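Local coordinates for MarR Like Protein, TVG0766549 (Thermoplasma volcanium, PDB 3LFK), which is of unknown function, was once reported as a mechanosensitive channel, but has the winged helix-turn-helix fold of MarR-like transcriptional regulators and so probably binds DNA, at residues G50-L54 with E88-L92; Y76-L80 with V91-G96; L42-K46 with V99-R104; D37-L42 with V69-L73. All coordinates share one frame; numbering follows the deposited sequence.

Interaction 1: G50-L54 with E88-L92; sequences GKIPL and EKIVL
Gly50 and Ile52 meet Leu92 and Ile90 through backbone hydrogen bonds that pair strand 51-53 antiparallel with strand 87-92. Ile52 and Ile90 form the hydrogen-bonded pair: Ile90 N gives a nearly straight bond to Ile52 O (2.7 Å, 175° at the hydrogen), and Ile52 N returns one to Ile90 O at 2.9 Å. Leu92 N reaches Gly50 O at one end. At the other, Leu54 N binds Glu88 O at 3.1 Å, after Pro53, which holds the N-cap position of helix 54-60. Weaker CA-H...O contacts run from Lys51 CA to Ile90 O and from Val91 CA to Gly50 O.

The other contacts are aliphatic. On the face of Lys51, Pro53, Lys89 and Val91, the extended Lys51 chain runs alongside Val91, its CG 3.7 Å from Val91 CG1, and crosses Lys89 at about a right angle. Lys89, bent at chi2 (78°), lays CD and CE beside the Pro53 ring, CE 4.0 Å from Pro53 CG. Ile52 and Ile90 lie on the other face, where both touch Ile57.

Lys51 NZ and Lys89 NZ stand 4.6 Å apart, like charges probably eased in part by a long, weak ion pair of Lys89 with Glu84; the strand pairing rests on backbone bonds and aliphatic stems.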
loop_
_atom_site.group_PDB
_atom_site.type_symbol
_atom_site.label_atom_id
_atom_site.label_comp_id
_atom_site.label_asym_id
_atom_site.label_seq_id
_atom_site.Cartn_x
_atom_site.Cartn_y
_atom_site.Cartn_z
ATOM N N GLY A 50 5.516 7.522 2.773
ATOM C CA GLY A 50 4.121 7.385 3.159
ATOM C C GLY A 50 3.349 8.694 3.074
ATOM O O GLY A 50 2.253 8.787 3.616
ATOM N N LYS A 51 3.911 9.697 2.390
ATOM C CA LYS A 51 3.274 11.011 2.225
ATOM C C LYS A 51 3.858 11.715 0.994
ATOM O O LYS A 51 5.069 11.922 0.941
ATOM C CB LYS A 51 3.532 11.876 3.452
ATOM C CG LYS A 51 2.935 13.263 3.340
ATOM C CD LYS A 51 2.849 13.908 4.713
ATOM C CE LYS A 51 1.905 15.091 4.700
ATOM N NZ LYS A 51 1.751 15.662 6.069
ATOM N N ILE A 52 3.006 12.126 0.043
ATOM C CA ILE A 52 3.483 12.737 -1.212
ATOM C C ILE A 52 2.406 13.556 -1.980
ATOM O O ILE A 52 1.205 13.283 -1.871
ATOM C CB ILE A 52 4.016 11.579 -2.112
ATOM C CG1 ILE A 52 4.772 12.106 -3.332
ATOM C CG2 ILE A 52 2.856 10.746 -2.615
ATOM C CD1 ILE A 52 5.438 10.986 -4.141
ATOM N N PRO A 53 2.811 14.587 -2.749
ATOM C CA PRO A 53 1.835 15.388 -3.508
ATOM C C PRO A 53 1.139 14.557 -4.591
ATOM O O PRO A 53 1.759 13.686 -5.214
ATOM C CB PRO A 53 2.704 16.485 -4.143
ATOM C CG PRO A 53 3.786 16.670 -3.147
ATOM C CD PRO A 53 4.138 15.240 -2.766
ATOM N N LEU A 54 -0.139 14.826 -4.846
ATOM C CA LEU A 54 -0.841 14.061 -5.866
ATOM C C LEU A 54 -0.181 14.173 -7.246
ATOM O O LEU A 54 -0.121 13.199 -7.989
ATOM C CB LEU A 54 -2.316 14.486 -5.949
ATOM C CG LEU A 54 -3.152 13.807 -7.035
ATOM C CD1 LEU A 54 -3.390 12.315 -6.718
ATOM C CD2 LEU A 54 -4.484 14.528 -7.119
ATOM N N GLU A 88 -3.127 19.001 -3.005
ATOM C CA GLU A 88 -3.479 17.888 -2.135
ATOM C C GLU A 88 -2.303 16.945 -1.913
ATOM O O GLU A 88 -1.495 16.713 -2.819
ATOM C CB GLU A 88 -4.683 17.130 -2.705
ATOM C CG GLU A 88 -4.654 16.938 -4.210
ATOM C CD GLU A 88 -5.991 17.258 -4.857
ATOM O OE1 GLU A 88 -6.004 18.065 -5.814
ATOM O OE2 GLU A 88 -7.026 16.708 -4.413
ATOM N N LYS A 89 -2.219 16.424 -0.690
ATOM C CA LYS A 89 -1.157 15.507 -0.269
ATOM C C LYS A 89 -1.787 14.140 -0.005
ATOM O O LYS A 89 -2.839 14.055 0.633
ATOM C CB LYS A 89 -0.537 16.011 1.033
ATOM C CG LYS A 89 0.971 15.902 1.148
ATOM C CD LYS A 89 1.663 17.012 0.366
ATOM C CE LYS A 89 3.120 17.168 0.791
ATOM N NZ LYS A 89 3.244 17.665 2.191
ATOM N N ILE A 90 -1.150 13.080 -0.486
ATOM C CA ILE A 90 -1.670 11.721 -0.278
ATOM C C ILE A 90 -0.818 11.055 0.802
ATOM O O ILE A 90 0.413 11.088 0.735
ATOM C CB ILE A 90 -1.593 10.887 -1.568
ATOM C CG1 ILE A 90 -2.351 11.588 -2.699
ATOM C CG2 ILE A 90 -2.100 9.470 -1.299
ATOM C CD1 ILE A 90 -3.788 12.019 -2.346
ATOM N N VAL A 91 -1.459 10.461 1.814
ATOM C CA VAL A 91 -0.721 9.834 2.908
ATOM C C VAL A 91 -1.241 8.443 3.211
ATOM O O VAL A 91 -2.445 8.176 3.057
ATOM C CB VAL A 91 -0.825 10.651 4.236
ATOM C CG1 VAL A 91 -0.566 12.134 3.974
ATOM C CG2 VAL A 91 -2.171 10.465 4.843
ATOM N N LEU A 92 -0.344 7.542 3.597
ATOM C CA LEU A 92 -0.773 6.199 3.959
ATOM C C LEU A 92 -1.355 6.266 5.364
ATOM O O LEU A 92 -0.917 7.067 6.198
ATOM C CB LEU A 92 0.410 5.208 3.983
ATOM C CG LEU A 92 1.055 4.888 2.642
ATOM C CD1 LEU A 92 2.231 3.971 2.850
ATOM C CD2 LEU A 92 0.040 4.230 1.708
#

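Interaction 2: Y76-L80 with V91-G96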
loop_
_atom_site.group_PDB
_atom_site.type_symbol
_atom_site.label_atom_id
_atom_site.label_comp_id
_atom_site.label_asym_id
_atom_site.label_seq_id
_atom_site.Cartn_x
_atom_site.Cartn_y
_atom_site.Cartn_z
ATOM N N TYR A 76 -10.123 1.022 0.447
ATOM C CA TYR A 76 -9.692 -0.112 1.283
ATOM C C TYR A 76 -9.307 0.304 2.693
ATOM O O TYR A 76 -9.199 -0.535 3.586
ATOM C CB TYR A 76 -8.438 -0.803 0.697
ATOM C CG TYR A 76 -8.585 -1.394 -0.670
ATOM C CD1 TYR A 76 -9.793 -1.843 -1.152
ATOM C CD2 TYR A 76 -7.455 -1.534 -1.486
ATOM C CE1 TYR A 76 -9.903 -2.418 -2.407
ATOM C CE2 TYR A 76 -7.538 -2.109 -2.734
ATOM C CZ TYR A 76 -8.754 -2.553 -3.205
ATOM O OH TYR A 76 -8.845 -3.132 -4.445
ATOM N N GLY A 77 -9.041 1.591 2.887
ATOM C CA GLY A 77 -8.629 2.101 4.176
ATOM C C GLY A 77 -7.114 2.212 4.327
ATOM O O GLY A 77 -6.594 2.378 5.425
ATOM N N PHE A 78 -6.405 2.173 3.199
ATOM C CA PHE A 78 -4.934 2.213 3.233
ATOM C C PHE A 78 -4.287 3.563 2.972
ATOM O O PHE A 78 -3.086 3.754 3.244
ATOM C CB PHE A 78 -4.338 1.212 2.228
ATOM C CG PHE A 78 -4.702 -0.238 2.483
ATOM C CD1 PHE A 78 -5.140 -0.675 3.740
ATOM C CD2 PHE A 78 -4.595 -1.178 1.453
ATOM C CE1 PHE A 78 -5.460 -2.032 3.942
ATOM C CE2 PHE A 78 -4.910 -2.520 1.645
ATOM C CZ PHE A 78 -5.349 -2.960 2.908
ATOM N N ALA A 79 -5.069 4.507 2.463
ATOM C CA ALA A 79 -4.533 5.822 2.178
ATOM C C ALA A 79 -5.630 6.854 2.291
ATOM O O ALA A 79 -6.833 6.540 2.267
ATOM C CB ALA A 79 -3.968 5.826 0.747
ATOM N N LEU A 80 -5.211 8.110 2.413
ATOM C CA LEU A 80 -6.200 9.169 2.450
ATOM C C LEU A 80 -5.634 10.458 1.910
ATOM O O LEU A 80 -4.429 10.559 1.641
ATOM C CB LEU A 80 -6.776 9.357 3.860
ATOM C CG LEU A 80 -5.840 9.468 5.049
ATOM C CD1 LEU A 80 -5.373 10.909 5.197
ATOM C CD2 LEU A 80 -6.589 9.037 6.307
ATOM N N VAL A 91 -1.459 10.461 1.814
ATOM C CA VAL A 91 -0.721 9.834 2.908
ATOM C C VAL A 91 -1.241 8.443 3.211
ATOM O O VAL A 91 -2.445 8.176 3.057
ATOM C CB VAL A 91 -0.825 10.651 4.236
ATOM C CG1 VAL A 91 -0.566 12.134 3.974
ATOM C CG2 VAL A 91 -2.171 10.465 4.843
ATOM N N LEU A 92 -0.344 7.542 3.597
ATOM C CA LEU A 92 -0.773 6.199 3.959
ATOM C C LEU A 92 -1.355 6.266 5.364
ATOM O O LEU A 92 -0.917 7.067 6.198
ATOM C CB LEU A 92 0.410 5.208 3.983
ATOM C CG LEU A 92 1.055 4.888 2.642
ATOM C CD1 LEU A 92 2.231 3.971 2.850
ATOM C CD2 LEU A 92 0.040 4.230 1.708
ATOM N N THR A 93 -2.380 5.464 5.611
ATOM C CA THR A 93 -2.920 5.379 6.973
ATOM C C THR A 93 -1.999 4.404 7.713
ATOM O O THR A 93 -1.154 3.756 7.104
ATOM C CB THR A 93 -4.306 4.758 6.978
ATOM O OG1 THR A 93 -4.225 3.464 6.369
ATOM C CG2 THR A 93 -5.297 5.607 6.177
ATOM N N SER A 94 -2.171 4.270 9.024
ATOM C CA SER A 94 -1.351 3.324 9.766
ATOM C C SER A 94 -1.560 1.911 9.214
ATOM O O SER A 94 -0.622 1.119 9.178
ATOM C CB SER A 94 -1.707 3.354 11.247
ATOM O OG SER A 94 -1.415 4.629 11.782
ATOM N N GLU A 95 -2.781 1.606 8.774
ATOM C CA GLU A 95 -3.078 0.282 8.224
ATOM C C GLU A 95 -2.400 0.101 6.853
ATOM O O GLU A 95 -1.924 -0.980 6.518
ATOM C CB GLU A 95 -4.589 0.070 8.122
ATOM C CG GLU A 95 -5.295 -0.032 9.492
ATOM C CD GLU A 95 -5.188 1.245 10.317
ATOM O OE1 GLU A 95 -5.400 2.340 9.760
ATOM O OE2 GLU A 95 -4.899 1.164 11.537
ATOM N N GLY A 96 -2.351 1.170 6.067
ATOM C CA GLY A 96 -1.690 1.087 4.777
ATOM C C GLY A 96 -0.188 0.896 4.976
ATOM O O GLY A 96 0.439 0.152 4.217
HETATM O O HOH W 1 -7.547 2.940 8.092
#
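The Phe78 ring meets Gly96 obliquely, CD1 lying 4.0 Å from Gly96 CA, while Tyr76 CB sits 3.9 Å above one ring face, displaced toward the rim. Phe78 CB comes closer still to Gly96 CA, at 3.7 Å. Val12, Leu42 and Val99 also touch this phenylalanine, setting it among the N-terminal strand and two helices.

Polar contacts converge on two carbonyls. Gly77 O accepts from Thr93 OG1 at 2.8 Å and from a water that also donates to Glu95 OE1. A chi1 of 57° sets Thr93 OG1 between its own backbone N and carbonyl carbon, where it can give its proton to Gly77 O and accept from Gly96 N at 3.0 Å, capping the helix that starts at Ser94. Phe78 O takes Thr93 N from well above its carbonyl plane, and Gly96 CA adds a CH...O contact.

Beyond the turn, Leu80 and Val91 form a hydrogen-bonded antiparallel pair through N-H...O bonds in both directions, that from Leu80 N to Val91 O being 2.8 Å long. Leu80 CD1 presses on Val91 CG2 at 3.3 Å, a tight contact, and Leu80 CD2 touches Thr93 CG2.

A Schellman motif at Gly77 thus ends helix 66-76 beside the threonine N-cap of helix 94-116, at the base of the beta hairpin that forms the wing of a winged helix-turn-helix domain.

Interaction 3: L42-K46 with V99-R104; sequences LLFLK and VAQAIR
Leu42, Leu43 and Lys46 of helix 36-47 pack against Ala100 of helix 94-116 in the winged helix-turn-helix domain, where the two segments cross at -100° with their axes 9.5 Å apart. The small methyl of Ala100 points toward helix 36-47 and is met by Leu42 CG and by the Lys46 chain, whose CB lies 3.8 Å from Ala100 CB.

Leu42 crosses Val99 at about a right angle. With CG anti to the backbone N (chi1 -176°), its CD2 reaches over to Val99 CG1, 3.8 Å away, and more loosely to Ile103 CD1. Leu43 leaves its helix to one side, but its branches return: the Leu43 side chain crosses that of Ile103 at a slant, CD1 touching Ile103 CG2, while CD2 contacts Ala100 O. That same CD2 lies 3.6 Å from Arg104 CG, as the leucine and arginine chains slide past each other in opposite directions.

Arg104 therefore contributes its aliphatic stem to the apolar layer. Lys46 crosses it at roughly a right angle, CG 3.9 Å from Arg104 CD, and bends at chi2 (66°) and again at chi4, curling past Ala100 toward Gln101. Leu92 of the adjoining strand touches both Leu42 and Lys46, tying the helix crossing to the sheet.

At the polar margin two like charges come close, which probably costs some electrostatic energy: Lys46 NZ lies at the edge of the Arg104 guanidinium, near its plane, 4.1 Å from NH1. The amide oxygen of the Gln101 side chain, OE1, lies 3.5 Å from Lys46 CE, without a hydrogen bond to the ammonium group.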
loop_
_atom_site.group_PDB
_atom_site.type_symbol
_atom_site.label_atom_id
_atom_site.label_comp_id
_atom_site.label_asym_id
_atom_site.label_seq_id
_atom_site.Cartn_x
_atom_site.Cartn_y
_atom_site.Cartn_z
ATOM N N LEU A 42 0.800 1.253 -3.705
ATOM C CA LEU A 42 0.975 1.253 -2.257
ATOM C C LEU A 42 2.465 1.288 -1.884
ATOM O O LEU A 42 2.871 2.014 -0.976
ATOM C CB LEU A 42 0.295 0.003 -1.663
ATOM C CG LEU A 42 0.306 -0.101 -0.138
ATOM C CD1 LEU A 42 -0.636 0.922 0.438
ATOM C CD2 LEU A 42 -0.126 -1.510 0.285
ATOM N N LEU A 43 3.267 0.483 -2.578
ATOM C CA LEU A 43 4.700 0.440 -2.297
ATOM C C LEU A 43 5.369 1.741 -2.749
ATOM O O LEU A 43 6.340 2.187 -2.136
ATOM C CB LEU A 43 5.353 -0.773 -2.992
ATOM C CG LEU A 43 4.852 -2.128 -2.490
ATOM C CD1 LEU A 43 5.635 -3.254 -3.161
ATOM C CD2 LEU A 43 4.985 -2.208 -0.995
ATOM N N PHE A 44 4.852 2.351 -3.805
ATOM C CA PHE A 44 5.416 3.620 -4.261
ATOM C C PHE A 44 5.201 4.640 -3.133
ATOM O O PHE A 44 6.099 5.389 -2.766
ATOM C CB PHE A 44 4.712 4.065 -5.545
ATOM C CG PHE A 44 5.090 5.449 -6.004
ATOM C CD1 PHE A 44 6.191 5.649 -6.832
ATOM C CD2 PHE A 44 4.341 6.553 -5.604
ATOM C CE1 PHE A 44 6.533 6.938 -7.250
ATOM C CE2 PHE A 44 4.671 7.841 -6.017
ATOM C CZ PHE A 44 5.773 8.033 -6.842
ATOM N N LEU A 45 4.003 4.674 -2.561
ATOM C CA LEU A 45 3.725 5.604 -1.488
ATOM C C LEU A 45 4.614 5.326 -0.272
ATOM O O LEU A 45 5.113 6.259 0.363
ATOM C CB LEU A 45 2.233 5.522 -1.090
ATOM C CG LEU A 45 1.275 5.989 -2.203
ATOM C CD1 LEU A 45 -0.180 5.622 -1.824
ATOM C CD2 LEU A 45 1.383 7.494 -2.394
ATOM N N LYS A 46 4.809 4.050 0.051
ATOM C CA LYS A 46 5.624 3.662 1.190
ATOM C C LYS A 46 7.072 4.078 0.960
ATOM O O LYS A 46 7.721 4.580 1.877
ATOM C CB LYS A 46 5.551 2.142 1.399
ATOM C CG LYS A 46 6.247 1.660 2.667
ATOM C CD LYS A 46 5.512 2.199 3.898
ATOM C CE LYS A 46 6.086 1.653 5.216
ATOM N NZ LYS A 46 7.419 2.245 5.549
ATOM N N VAL A 99 0.367 -2.803 5.923
ATOM C CA VAL A 99 0.250 -3.717 4.806
ATOM C C VAL A 99 1.425 -3.550 3.854
ATOM O O VAL A 99 1.965 -4.538 3.359
ATOM C CB VAL A 99 -1.106 -3.475 4.096
ATOM C CG1 VAL A 99 -1.150 -4.191 2.775
ATOM C CG2 VAL A 99 -2.238 -3.978 5.009
ATOM N N ALA A 100 1.812 -2.305 3.602
ATOM C CA ALA A 100 2.925 -2.019 2.689
ATOM C C ALA A 100 4.201 -2.634 3.246
ATOM O O ALA A 100 4.965 -3.242 2.502
ATOM C CB ALA A 100 3.094 -0.497 2.526
ATOM N N GLN A 101 4.416 -2.491 4.546
ATOM C CA GLN A 101 5.626 -3.053 5.157
ATOM C C GLN A 101 5.609 -4.593 5.132
ATOM O O GLN A 101 6.639 -5.228 4.874
ATOM C CB GLN A 101 5.771 -2.553 6.590
ATOM C CG GLN A 101 7.201 -2.728 7.170
ATOM C CD GLN A 101 8.276 -1.986 6.374
ATOM O OE1 GLN A 101 7.988 -1.293 5.396
ATOM N NE2 GLN A 101 9.530 -2.132 6.798
ATOM N N ALA A 102 4.446 -5.203 5.380
ATOM C CA ALA A 102 4.338 -6.660 5.362
ATOM C C ALA A 102 4.692 -7.204 3.989
ATOM O O ALA A 102 5.397 -8.219 3.861
ATOM C CB ALA A 102 2.930 -7.089 5.753
ATOM N N ILE A 103 4.209 -6.529 2.948
ATOM C CA ILE A 103 4.484 -6.941 1.585
ATOM C C ILE A 103 5.964 -6.720 1.266
ATOM O O ILE A 103 6.596 -7.584 0.641
ATOM C CB ILE A 103 3.590 -6.143 0.586
ATOM C CG1 ILE A 103 2.131 -6.604 0.748
ATOM C CG2 ILE A 103 4.063 -6.356 -0.873
ATOM C CD1 ILE A 103 1.100 -5.741 -0.037
ATOM N N ARG A 104 6.509 -5.580 1.691
ATOM C CA ARG A 104 7.928 -5.285 1.428
ATOM C C ARG A 104 8.814 -6.343 2.068
ATOM O O ARG A 104 9.758 -6.821 1.448
ATOM C CB ARG A 104 8.316 -3.924 1.999
ATOM C CG ARG A 104 7.854 -2.739 1.188
ATOM C CD ARG A 104 8.411 -1.455 1.795
ATOM N NE ARG A 104 9.869 -1.378 1.668
ATOM C CZ ARG A 104 10.636 -0.485 2.289
ATOM N NH1 ARG A 104 10.096 0.417 3.099
ATOM N NH2 ARG A 104 11.948 -0.483 2.088
#

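Interaction 4: D37-L42 with V69-L73; sequences DEVSLL and VLKNL
Chi1 near 180° in both Leu41 and Val69 turns their branches into the crossing of helices 36-47 and 66-76: Leu41 CG and Val69 CG1 each stand opposite their own backbone N. Val69 CG1 thereby fits against the backbone of the other helix, 3.6 Å from Asp37 O and 3.7 Å from Glu38 CA, and Leu41 CD2 touches the Leu70 backbone, 3.6 Å from Leu70 N. Leu73 completes the apolar patch. Its CD1 packs at 3.7 Å on Leu41 CD2, and its CD2 reaches the Glu38 backbone.

Glu38 runs out extended past Val69 CG1 to Asn72, the carboxylate and amide planes 55° apart. Its OE2 and Asn72 ND2 are close but poorly angled for a direct bond; a water bridges instead, donating to Glu38 OE2 (2.8 Å) and to Asp37 OD2 and taking a weak bond from Asn72 ND2. The other oxygen, OE1, is held by Tyr76 OH and Ser35 N, so this buried carboxylate is gripped at both oxygens, while Asp37 OD1 pairs with Ser35 OG.

The short segments cross at -80°, axes 9.5 Å apart, helix 36-47 packing across helix 66-76, which follows helix 54-60 and probably holds the recognition-helix position of MarR-like winged helix-turn-helix domains.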
loop_
_atom_site.group_PDB
_atom_site.type_symbol
_atom_site.label_atom_id
_atom_site.label_comp_id
_atom_site.label_asym_id
_atom_site.label_seq_id
_atom_site.Cartn_x
_atom_site.Cartn_y
_atom_site.Cartn_z
ATOM N N ASP A 37 -1.465 -3.508 -9.778
ATOM C CA ASP A 37 -1.365 -2.065 -9.914
ATOM C C ASP A 37 -1.519 -1.392 -8.540
ATOM O O ASP A 37 -0.812 -0.427 -8.216
ATOM C CB ASP A 37 -2.392 -1.539 -10.934
ATOM C CG ASP A 37 -3.824 -2.032 -10.670
ATOM O OD1 ASP A 37 -4.026 -2.932 -9.838
ATOM O OD2 ASP A 37 -4.749 -1.502 -11.306
ATOM N N GLU A 38 -2.433 -1.924 -7.721
ATOM C CA GLU A 38 -2.658 -1.376 -6.390
ATOM C C GLU A 38 -1.461 -1.605 -5.475
ATOM O O GLU A 38 -1.075 -0.721 -4.732
ATOM C CB GLU A 38 -3.939 -2.008 -5.796
ATOM C CG GLU A 38 -5.181 -1.460 -6.508
ATOM C CD GLU A 38 -6.431 -2.299 -6.344
ATOM O OE1 GLU A 38 -6.421 -3.304 -5.613
ATOM O OE2 GLU A 38 -7.438 -1.930 -6.983
ATOM N N VAL A 39 -0.863 -2.787 -5.571
ATOM C CA VAL A 39 0.300 -3.104 -4.767
ATOM C C VAL A 39 1.437 -2.175 -5.188
ATOM O O VAL A 39 2.106 -1.586 -4.349
ATOM C CB VAL A 39 0.720 -4.569 -4.973
ATOM C CG1 VAL A 39 2.003 -4.852 -4.193
ATOM C CG2 VAL A 39 -0.370 -5.516 -4.462
ATOM N N SER A 40 1.650 -2.041 -6.492
ATOM C CA SER A 40 2.696 -1.131 -6.973
ATOM C C SER A 40 2.520 0.291 -6.420
ATOM O O SER A 40 3.477 0.920 -5.936
ATOM C CB SER A 40 2.658 -1.095 -8.506
ATOM O OG SER A 40 3.048 -2.354 -9.015
ATOM N N LEU A 41 1.293 0.815 -6.470
ATOM C CA LEU A 41 1.072 2.151 -5.964
ATOM C C LEU A 41 1.286 2.245 -4.444
ATOM O O LEU A 41 1.842 3.203 -3.950
ATOM C CB LEU A 41 -0.338 2.637 -6.314
ATOM C CG LEU A 41 -0.590 4.058 -5.795
ATOM C CD1 LEU A 41 0.413 5.073 -6.384
ATOM C CD2 LEU A 41 -2.012 4.466 -6.160
ATOM N N LEU A 42 0.800 1.253 -3.705
ATOM C CA LEU A 42 0.975 1.253 -2.257
ATOM C C LEU A 42 2.465 1.288 -1.884
ATOM O O LEU A 42 2.871 2.014 -0.976
ATOM C CB LEU A 42 0.295 0.003 -1.663
ATOM C CG LEU A 42 0.306 -0.101 -0.138
ATOM C CD1 LEU A 42 -0.636 0.922 0.438
ATOM C CD2 LEU A 42 -0.126 -1.510 0.285
ATOM N N VAL A 69 -6.583 3.950 -9.296
ATOM C CA VAL A 69 -5.876 3.005 -8.428
ATOM C C VAL A 69 -5.843 3.563 -6.991
ATOM O O VAL A 69 -6.109 2.839 -6.013
ATOM C CB VAL A 69 -4.426 2.767 -8.919
ATOM C CG1 VAL A 69 -3.758 1.695 -8.056
ATOM C CG2 VAL A 69 -4.427 2.284 -10.368
ATOM N N LEU A 70 -5.529 4.845 -6.870
ATOM C CA LEU A 70 -5.473 5.497 -5.556
ATOM C C LEU A 70 -6.842 5.447 -4.865
ATOM O O LEU A 70 -6.899 5.189 -3.663
ATOM C CB LEU A 70 -5.027 6.958 -5.709
ATOM C CG LEU A 70 -4.966 7.777 -4.409
ATOM C CD1 LEU A 70 -4.045 7.120 -3.371
ATOM C CD2 LEU A 70 -4.472 9.197 -4.740
ATOM N N LYS A 71 -7.926 5.705 -5.603
ATOM C CA LYS A 71 -9.251 5.667 -4.990
ATOM C C LYS A 71 -9.533 4.296 -4.407
ATOM O O LYS A 71 -10.174 4.195 -3.382
ATOM C CB LYS A 71 -10.348 6.052 -5.977
ATOM C CG LYS A 71 -10.381 7.554 -6.218
ATOM C CD LYS A 71 -11.495 7.918 -7.206
ATOM C CE LYS A 71 -11.048 8.994 -8.163
ATOM N NZ LYS A 71 -12.106 9.298 -9.167
ATOM N N ASN A 72 -9.068 3.238 -5.067
ATOM C CA ASN A 72 -9.257 1.907 -4.476
ATOM C C ASN A 72 -8.484 1.797 -3.151
ATOM O O ASN A 72 -9.005 1.278 -2.164
ATOM C CB ASN A 72 -8.807 0.810 -5.457
ATOM C CG ASN A 72 -9.863 0.519 -6.488
ATOM O OD1 ASN A 72 -11.016 0.276 -6.137
ATOM N ND2 ASN A 72 -9.490 0.537 -7.757
ATOM N N LEU A 73 -7.241 2.279 -3.110
ATOM C CA LEU A 73 -6.470 2.217 -1.868
ATOM C C LEU A 73 -7.149 3.014 -0.778
ATOM O O LEU A 73 -7.072 2.632 0.391
ATOM C CB LEU A 73 -5.041 2.731 -2.067
ATOM C CG LEU A 73 -4.211 1.905 -3.046
ATOM C CD1 LEU A 73 -2.829 2.524 -3.096
ATOM C CD2 LEU A 73 -4.111 0.451 -2.624
HETATM O O HOH W 2 -6.755 -0.536 -9.277
#

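Along the chain come helix 36-47, strand 51-53, helix 54-60, helix 66-76, the hairpin 79-92 and helix 94-116. Interaction 4 closes before interaction 2 opens, interactions 1 and 2 fall within the span bridged by interaction 3, and interaction 4 alternates with 1 and 3. Interactions 1 and 2, centres about 10 Å apart, share strand 87-92, the middle of the sheet; 3 and 4, equally spaced, share helix 36-47 and Leu42. Leu92, common to 1 and 2, packs on Leu42, and a probable Phe78 N to Leu73 O bond joins 2 to 4. With centres 1 and 3 about 14 Å apart, sheet, helices and long C-terminal helix form one compact domain, consistent with a MarR-like fold.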